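Local atomic coordinates of dipicolinate synthase, B chain (Bacillus cereus, PDB entry 3MCU), a protein that probably works together with the A subunit to oxidise dihydrodipicolinate to dipicolinate, with NADP as hydride acceptor, during sporulation. Residues D[83-88]-D[115-120]; D[88-93]-D[108-113]; D[99-104]-D[122-127]. All blocks are in the same frame, centred on the assembly; numbering follows the deposited sequence.

Contact 1 (D[83-88]-D[115-120]); sequences IPLDCM and KATLRN
T117, from the last turns of helix 109-118, points its side chain at L85 and selenomethionine M88, and much of the direct packing rests on it. Its OG1 lies 3.6 Å from M88 CB, and the L85 side chain crosses that of T117 at about a right angle and brings CD1 to 3.6 Å from T117 OG1. At the other end of the interface P84 CB rests 3.8 Å from N120 ND2.

No hydrogen bond passes directly between the segments; water carries the polar part. One molecule takes the amide proton of L85 N at 3.1 Å and gives a hydrogen to T117 OG1 at 2.8 Å. With chi1 near -56° this hydroxyl stands beside its own backbone N, where it also bonds to A113 O one turn back. A second water donates to L85 O at 2.9 Å and accepts from N120 ND2 at 3.0 Å, so both backbone polar atoms of L85 are bridged to 115-120.

Within the second segment, R119 NH1 bonds N120 OD1 at 3.0 Å, in the carbonyl plane and on a lone pair; as ND2 also reaches G80 O, the amide is held at both ends.

The contact joins the start of strand 87-94 to the C-terminal part of helix 109-118, the second of two helices in the crossover to strand 124-130; such strand-to-helix packing is typical of beta-alpha-beta crossovers in Rossmann-like alpha/beta folds.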
loop_
_atom_site.group_PDB
_atom_site.type_symbol
_atom_site.label_atom_id
_atom_site.label_comp_id
_atom_site.label_asym_id
_atom_site.label_seq_id
_atom_site.Cartn_x
_atom_site.Cartn_y
_atom_site.Cartn_z
ATOM N N ILE D 83 -14.543 19.544 23.024
ATOM C CA ILE D 83 -13.871 19.008 24.203
ATOM C C ILE D 83 -12.618 18.205 23.859
ATOM O O ILE D 83 -12.601 16.986 23.960
ATOM C CB ILE D 83 -14.824 18.126 25.031
ATOM C CG1 ILE D 83 -16.017 17.685 24.184
ATOM C CG2 ILE D 83 -15.326 18.879 26.272
ATOM C CD1 ILE D 83 -16.755 16.468 24.795
ATOM N N PRO D 84 -11.547 18.893 23.466
ATOM C CA PRO D 84 -10.390 18.151 22.947
ATOM C C PRO D 84 -9.656 17.346 24.006
ATOM O O PRO D 84 -9.366 17.846 25.091
ATOM C CB PRO D 84 -9.485 19.254 22.388
ATOM C CG PRO D 84 -9.920 20.500 23.088
ATOM C CD PRO D 84 -11.373 20.353 23.376
ATOM N N LEU D 85 -9.357 16.097 23.684
ATOM C CA LEU D 85 -8.635 15.235 24.601
ATOM C C LEU D 85 -7.168 15.556 24.507
ATOM O O LEU D 85 -6.671 15.948 23.446
ATOM C CB LEU D 85 -8.852 13.757 24.247
ATOM C CG LEU D 85 -10.299 13.302 24.100
ATOM C CD1 LEU D 85 -10.393 11.913 23.399
ATOM C CD2 LEU D 85 -10.960 13.287 25.462
ATOM N N ASP D 86 -6.473 15.398 25.621
ATOM C CA ASP D 86 -5.025 15.452 25.622
ATOM C C ASP D 86 -4.440 14.139 25.098
ATOM O O ASP D 86 -3.343 14.097 24.557
ATOM C CB ASP D 86 -4.536 15.714 27.051
ATOM C CG ASP D 86 -4.968 17.072 27.559
ATOM O OD1 ASP D 86 -4.819 18.053 26.804
ATOM O OD2 ASP D 86 -5.470 17.168 28.701
ATOM N N CYS D 87 -5.188 13.062 25.281
ATOM C CA CYS D 87 -4.785 11.764 24.791
ATOM C C CYS D 87 -6.022 10.895 24.606
ATOM O O CYS D 87 -6.964 10.957 25.395
ATOM C CB CYS D 87 -3.810 11.093 25.767
ATOM S SG CYS D 87 -3.151 9.532 25.142
HETATM N N MSE D 88 -6.018 10.111 23.535
HETATM C CA MSE D 88 -7.044 9.101 23.305
HETATM C C MSE D 88 -6.388 7.731 23.480
HETATM O O MSE D 88 -5.362 7.454 22.857
HETATM C CB MSE D 88 -7.626 9.253 21.890
HETATM C CG MSE D 88 -8.660 8.192 21.489
HETATM SE SE MSE D 88 -10.265 8.237 22.614
HETATM C CE MSE D 88 -11.075 6.499 22.131
ATOM N N LYS D 115 -9.989 9.739 15.550
ATOM C CA LYS D 115 -9.844 10.695 14.470
ATOM C C LYS D 115 -9.949 12.146 14.983
ATOM O O LYS D 115 -9.146 13.014 14.590
ATOM C CB LYS D 115 -10.904 10.420 13.383
ATOM C CG LYS D 115 -10.825 11.342 12.167
ATOM C CD LYS D 115 -12.074 11.253 11.304
ATOM C CE LYS D 115 -11.890 11.960 9.975
ATOM N NZ LYS D 115 -13.169 12.062 9.201
ATOM N N ALA D 116 -10.928 12.421 15.846
ATOM C CA ALA D 116 -11.105 13.795 16.360
ATOM C C ALA D 116 -9.913 14.229 17.199
ATOM O O ALA D 116 -9.732 15.410 17.485
ATOM C CB ALA D 116 -12.400 13.928 17.187
ATOM N N THR D 117 -9.102 13.256 17.606
ATOM C CA THR D 117 -7.911 13.550 18.390
ATOM C C THR D 117 -6.687 13.840 17.507
ATOM O O THR D 117 -5.915 14.758 17.797
ATOM C CB THR D 117 -7.631 12.398 19.359
ATOM O OG1 THR D 117 -8.797 12.206 20.165
ATOM C CG2 THR D 117 -6.425 12.694 20.245
ATOM N N LEU D 118 -6.521 13.050 16.441
ATOM C CA LEU D 118 -5.439 13.231 15.476
ATOM C C LEU D 118 -5.671 14.500 14.671
ATOM O O LEU D 118 -4.732 15.090 14.130
ATOM C CB LEU D 118 -5.335 12.019 14.536
ATOM C CG LEU D 118 -4.783 10.665 15.059
ATOM C CD1 LEU D 118 -4.781 9.625 13.968
ATOM C CD2 LEU D 118 -3.373 10.795 15.649
ATOM N N ARG D 119 -6.934 14.902 14.578
ATOM C CA ARG D 119 -7.309 16.184 13.999
ATOM C C ARG D 119 -6.534 17.346 14.619
ATOM O O ARG D 119 -6.201 18.308 13.931
ATOM C CB ARG D 119 -8.807 16.391 14.188
ATOM C CG ARG D 119 -9.339 17.807 14.014
ATOM C CD ARG D 119 -10.671 17.912 14.754
ATOM N NE ARG D 119 -11.537 19.000 14.300
ATOM C CZ ARG D 119 -11.497 20.246 14.764
ATOM N NH1 ARG D 119 -10.605 20.606 15.690
ATOM N NH2 ARG D 119 -12.348 21.145 14.285
ATOM N N ASN D 120 -6.219 17.240 15.911
ATOM C CA ASN D 120 -5.599 18.337 16.661
ATOM C C ASN D 120 -4.108 18.109 16.930
ATOM O O ASN D 120 -3.509 18.808 17.754
ATOM C CB ASN D 120 -6.307 18.495 18.020
ATOM C CG ASN D 120 -7.758 18.934 17.886
ATOM O OD1 ASN D 120 -8.090 19.704 16.996
ATOM N ND2 ASN D 120 -8.617 18.464 18.790
HETATM O O HOH W 1 -9.638 14.761 20.912
HETATM O O HOH W 2 -7.664 16.362 20.713
#

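Contact 2 (D[88-93]-D[108-113]); sequences MVIAPL and SPVLMA
Selenomethionine M88 and I90, alternate residues on one face of strand 87-94, pack against V110 and A113 of helix 109-118, the classical strand-to-helix layering of a beta-alpha-beta unit in a Rossmann-like fold. The axes of 88-91 and 109-113 come within 9.5 Å and run at 146°, so the helix heads back roughly antiparallel to the strand it covers.

The tight part is wholly apolar and buried. V110 CG1 is wedged against I90, whose CG1, CG2 and CD1 all approach it closely, CG2 at 3.9 Å; a single methyl thus meets the whole branched end of the isoleucine. M88 works differently. Its chain bends at chi2 (63°), which carries SE and CE over to the helix. M88 CE lies 3.8 Å from A113 CB, and M88 SE is 3.9 Å from that same A113 CB. M88 CE also meets V110 CG1 at 4.0 Å, where the M88 and V110 side chains cross at about a right angle. V39 of strand 35-40, two strands away in the sheet, touches M88, V110 and A113, and L126 of the adjacent strand 124-130 packs on I90.

L111, also buried, starts out away from the strand, makes no close contact with 88-93 and turns instead to K100 and F101 of helix 95-102. The fit slackens on the solvent side, where M112 is partly exposed and leans on T106. S108, also partly exposed, closes the first turn as its N-cap: S108 OG accepts from L111 N at 3.1 Å with a nearly straight N-H...O angle of 169°.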
loop_
_atom_site.group_PDB
_atom_site.type_symbol
_atom_site.label_atom_id
_atom_site.label_comp_id
_atom_site.label_asym_id
_atom_site.label_seq_id
_atom_site.Cartn_x
_atom_site.Cartn_y
_atom_site.Cartn_z
HETATM N N MSE D 88 -6.018 10.111 23.535
HETATM C CA MSE D 88 -7.044 9.101 23.305
HETATM C C MSE D 88 -6.388 7.731 23.480
HETATM O O MSE D 88 -5.362 7.454 22.857
HETATM C CB MSE D 88 -7.626 9.253 21.890
HETATM C CG MSE D 88 -8.660 8.192 21.489
HETATM SE SE MSE D 88 -10.265 8.237 22.614
HETATM C CE MSE D 88 -11.075 6.499 22.131
ATOM N N VAL D 89 -6.963 6.895 24.345
ATOM C CA VAL D 89 -6.524 5.508 24.512
ATOM C C VAL D 89 -7.549 4.584 23.876
ATOM O O VAL D 89 -8.754 4.787 24.045
ATOM C CB VAL D 89 -6.435 5.100 26.005
ATOM C CG1 VAL D 89 -6.133 3.601 26.136
ATOM C CG2 VAL D 89 -5.392 5.920 26.736
ATOM N N ILE D 90 -7.085 3.586 23.126
ATOM C CA ILE D 90 -7.964 2.501 22.691
ATOM C C ILE D 90 -7.405 1.178 23.221
ATOM O O ILE D 90 -6.272 0.804 22.925
ATOM C CB ILE D 90 -8.088 2.415 21.158
ATOM C CG1 ILE D 90 -8.452 3.776 20.545
ATOM C CG2 ILE D 90 -9.105 1.327 20.766
ATOM C CD1 ILE D 90 -8.499 3.747 18.992
ATOM N N ALA D 91 -8.191 0.479 24.024
ATOM C CA ALA D 91 -7.675 -0.693 24.693
ATOM C C ALA D 91 -8.816 -1.502 25.288
ATOM O O ALA D 91 -9.540 -1.009 26.145
ATOM C CB ALA D 91 -6.678 -0.276 25.780
ATOM N N PRO D 92 -8.987 -2.747 24.821
ATOM C CA PRO D 92 -8.163 -3.344 23.764
ATOM C C PRO D 92 -8.491 -2.815 22.375
ATOM O O PRO D 92 -9.581 -2.319 22.121
ATOM C CB PRO D 92 -8.531 -4.838 23.838
ATOM C CG PRO D 92 -9.922 -4.850 24.360
ATOM C CD PRO D 92 -9.998 -3.690 25.336
ATOM N N LEU D 93 -7.522 -2.927 21.480
ATOM C CA LEU D 93 -7.711 -2.571 20.087
ATOM C C LEU D 93 -7.765 -3.876 19.292
ATOM O O LEU D 93 -6.764 -4.578 19.174
ATOM C CB LEU D 93 -6.534 -1.720 19.626
ATOM C CG LEU D 93 -6.630 -0.828 18.386
ATOM C CD1 LEU D 93 -5.625 -1.232 17.335
ATOM C CD2 LEU D 93 -8.030 -0.737 17.825
ATOM N N SER D 108 -17.396 3.881 13.815
ATOM C CA SER D 108 -17.637 3.500 15.205
ATOM C C SER D 108 -17.297 4.679 16.099
ATOM O O SER D 108 -16.499 5.525 15.723
ATOM C CB SER D 108 -16.804 2.268 15.594
ATOM O OG SER D 108 -15.564 2.638 16.173
ATOM N N PRO D 109 -17.922 4.753 17.281
ATOM C CA PRO D 109 -17.692 5.877 18.206
ATOM C C PRO D 109 -16.216 6.041 18.567
ATOM O O PRO D 109 -15.691 7.159 18.649
ATOM C CB PRO D 109 -18.509 5.473 19.435
ATOM C CG PRO D 109 -19.641 4.666 18.853
ATOM C CD PRO D 109 -19.025 3.884 17.726
ATOM N N VAL D 110 -15.549 4.913 18.746
ATOM C CA VAL D 110 -14.158 4.898 19.165
ATOM C C VAL D 110 -13.213 5.350 18.054
ATOM O O VAL D 110 -12.276 6.107 18.305
ATOM C CB VAL D 110 -13.770 3.502 19.701
ATOM C CG1 VAL D 110 -12.277 3.400 19.933
ATOM C CG2 VAL D 110 -14.536 3.226 20.976
ATOM N N LEU D 111 -13.466 4.894 16.828
ATOM C CA LEU D 111 -12.672 5.308 15.676
ATOM C C LEU D 111 -12.833 6.808 15.399
ATOM O O LEU D 111 -11.866 7.495 15.039
ATOM C CB LEU D 111 -13.069 4.513 14.421
ATOM C CG LEU D 111 -12.781 3.000 14.356
ATOM C CD1 LEU D 111 -13.597 2.347 13.256
ATOM C CD2 LEU D 111 -11.315 2.689 14.156
HETATM N N MSE D 112 -14.058 7.312 15.539
HETATM C CA MSE D 112 -14.307 8.732 15.321
HETATM C C MSE D 112 -13.618 9.567 16.402
HETATM O O MSE D 112 -13.124 10.670 16.126
HETATM C CB MSE D 112 -15.805 9.031 15.285
HETATM C CG MSE D 112 -16.112 10.521 15.251
HETATM SE SE MSE D 112 -15.492 11.374 13.578
HETATM C CE MSE D 112 -16.832 10.665 12.356
ATOM N N ALA D 113 -13.592 9.027 17.627
ATOM C CA ALA D 113 -12.928 9.676 18.761
ATOM C C ALA D 113 -11.434 9.787 18.512
ATOM O O ALA D 113 -10.830 10.823 18.789
ATOM C CB ALA D 113 -13.180 8.901 20.063
#

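Contact 3 (D[99-104]-D[122-127]); sequences SKFANA and KPVVLA
Helix 95-102 stands off strand 124-130 by a full side-chain layer, the closest CA atoms, those of F101 and L126, being 10.3 Å apart, and no hydrogen bond joins 99-104 to 122-127. One aromatic side chain spans the gap. Chi1 of F101 (-169°) swings CG to the far side from the backbone N, sending the ring from the last turn of the helix to the sheet. There it meets V124 and L126, two residues apart and directed to the same face of the strand.

The two encounters differ in kind. L126 sets its CD1 methyl at the ring edge, near the ring plane, 3.8 Å from F101 CE2 and from F101 CD2; the other methyl, L126 CD2, lies 4.0 Å from F101 CE2. V124 comes in obliquely at the end of the ring, its CG1 lying 4.0 Å from F101 CZ, and the valine and phenylalanine side chains run past each other in opposite directions. Further neighbours of F101 are A114 and L118 of helix 109-118 and L144 of helix 138-145, so the ring sits in an apolar pocket between three helices and the sheet.

Just beyond the ring the helix is finished by a Schellman motif: A104 adopts positive phi (67°), and A104 N donates to F101 O at 2.9 Å. This end also serves the assembly. N103 O bonds S99 OG of one neighbouring subunit, S99 OG bonds N103 O of another, and K100 NZ forms a salt bridge with D107 OD2 of that latter subunit, a repeating pattern consistent with cyclic association. Helices packed through apolar side chains on a largely parallel sheet are characteristic of the Rossmann-like alpha/beta fold, consistent with the Flavoprotein family assignment.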
loop_
_atom_site.group_PDB
_atom_site.type_symbol
_atom_site.label_atom_id
_atom_site.label_comp_id
_atom_site.label_asym_id
_atom_site.label_seq_id
_atom_site.Cartn_x
_atom_site.Cartn_y
_atom_site.Cartn_z
ATOM N N SER D 99 -7.326 -2.261 11.726
ATOM C CA SER D 99 -7.368 -2.169 10.282
ATOM C C SER D 99 -8.154 -0.946 9.852
ATOM O O SER D 99 -7.719 -0.191 8.984
ATOM C CB SER D 99 -8.009 -3.425 9.690
ATOM O OG SER D 99 -8.241 -3.244 8.304
ATOM N N LYS D 100 -9.316 -0.743 10.460
ATOM C CA LYS D 100 -10.135 0.417 10.129
ATOM C C LYS D 100 -9.426 1.740 10.479
ATOM O O LYS D 100 -9.393 2.674 9.668
ATOM C CB LYS D 100 -11.512 0.312 10.793
ATOM C CG LYS D 100 -12.477 -0.656 10.080
ATOM C CD LYS D 100 -13.701 -0.998 10.940
ATOM C CE LYS D 100 -14.777 -1.686 10.101
ATOM N NZ LYS D 100 -15.603 -2.680 10.855
ATOM N N PHE D 101 -8.850 1.812 11.679
ATOM C CA PHE D 101 -8.052 2.967 12.085
ATOM C C PHE D 101 -6.944 3.241 11.058
ATOM O O PHE D 101 -6.822 4.364 10.564
ATOM C CB PHE D 101 -7.455 2.752 13.487
ATOM C CG PHE D 101 -6.846 3.994 14.090
ATOM C CD1 PHE D 101 -7.412 5.234 13.875
ATOM C CD2 PHE D 101 -5.723 3.912 14.886
ATOM C CE1 PHE D 101 -6.863 6.366 14.421
ATOM C CE2 PHE D 101 -5.169 5.040 15.446
ATOM C CZ PHE D 101 -5.730 6.266 15.217
ATOM N N ALA D 102 -6.145 2.227 10.727
ATOM C CA ALA D 102 -5.021 2.416 9.788
ATOM C C ALA D 102 -5.481 2.941 8.438
ATOM O O ALA D 102 -4.740 3.642 7.756
ATOM C CB ALA D 102 -4.258 1.134 9.582
ATOM N N ASN D 103 -6.699 2.584 8.050
ATOM C CA ASN D 103 -7.234 3.007 6.763
ATOM C C ASN D 103 -8.082 4.277 6.848
ATOM O O ASN D 103 -8.622 4.732 5.848
ATOM C CB ASN D 103 -8.016 1.867 6.105
ATOM C CG ASN D 103 -7.112 0.754 5.624
ATOM O OD1 ASN D 103 -7.155 -0.365 6.140
ATOM N ND2 ASN D 103 -6.260 1.060 4.656
ATOM N N ALA D 104 -8.176 4.850 8.047
ATOM C CA ALA D 104 -8.905 6.100 8.262
ATOM C C ALA D 104 -10.420 5.966 8.055
ATOM O O ALA D 104 -11.068 6.884 7.579
ATOM C CB ALA D 104 -8.338 7.222 7.387
ATOM N N LYS D 122 -2.931 15.576 18.496
ATOM C CA LYS D 122 -2.822 15.003 19.843
ATOM C C LYS D 122 -2.616 13.502 19.839
ATOM O O LYS D 122 -3.053 12.819 18.928
ATOM C CB LYS D 122 -4.072 15.302 20.665
ATOM C CG LYS D 122 -4.351 16.760 20.841
ATOM C CD LYS D 122 -3.382 17.414 21.801
ATOM C CE LYS D 122 -3.932 18.813 22.126
ATOM N NZ LYS D 122 -2.967 19.694 22.844
ATOM N N PRO D 123 -2.001 12.980 20.908
ATOM C CA PRO D 123 -1.621 11.566 20.935
ATOM C C PRO D 123 -2.779 10.582 21.089
ATOM O O PRO D 123 -3.743 10.793 21.841
ATOM C CB PRO D 123 -0.657 11.475 22.129
ATOM C CG PRO D 123 -1.030 12.656 23.021
ATOM C CD PRO D 123 -1.537 13.731 22.100
ATOM N N VAL D 124 -2.659 9.494 20.330
ATOM C CA VAL D 124 -3.535 8.340 20.423
ATOM C C VAL D 124 -2.655 7.177 20.836
ATOM O O VAL D 124 -1.620 6.923 20.209
ATOM C CB VAL D 124 -4.177 8.022 19.064
ATOM C CG1 VAL D 124 -4.902 6.703 19.101
ATOM C CG2 VAL D 124 -5.124 9.153 18.648
ATOM N N VAL D 125 -3.058 6.483 21.899
ATOM C CA VAL D 125 -2.322 5.331 22.403
ATOM C C VAL D 125 -3.134 4.083 22.155
ATOM O O VAL D 125 -4.312 4.019 22.530
ATOM C CB VAL D 125 -2.048 5.441 23.933
ATOM C CG1 VAL D 125 -1.602 4.108 24.488
ATOM C CG2 VAL D 125 -0.995 6.506 24.204
ATOM N N LEU D 126 -2.503 3.096 21.525
ATOM C CA LEU D 126 -3.177 1.872 21.115
ATOM C C LEU D 126 -2.610 0.665 21.866
ATOM O O LEU D 126 -1.399 0.535 21.975
ATOM C CB LEU D 126 -2.954 1.654 19.610
ATOM C CG LEU D 126 -3.458 2.714 18.627
ATOM C CD1 LEU D 126 -3.075 2.375 17.178
ATOM C CD2 LEU D 126 -4.973 2.841 18.774
ATOM N N ALA D 127 -3.480 -0.223 22.351
ATOM C CA ALA D 127 -3.060 -1.543 22.869
ATOM C C ALA D 127 -3.564 -2.669 21.979
ATOM O O ALA D 127 -4.700 -3.136 22.124
ATOM C CB ALA D 127 -3.552 -1.766 24.306
#

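Overall arrangement
All three contacts belong to one beta-alpha-beta passage: strand 87-94 leads into helix 95-102, then helix 109-118, then strand 124-130, the parallel neighbour of the first. Contacts 1 and 2 pin helix 109-118 to strand 87-94 at two levels, their centres 11 Å apart and M88 common to both; contact 2 closes the shorter loop within that of contact 1. Contact 3 alternates with both along the chain and fixes helix 95-102 to strand 124-130, its centre 8 Å from contact 2 and 11 Å from contact 1. Backbone pairing of M88 and I90 with V125 joins the two strands. The crossover thus covers one sheet face, while contact 1 also reaches one neighbouring subunit and contact 3 two.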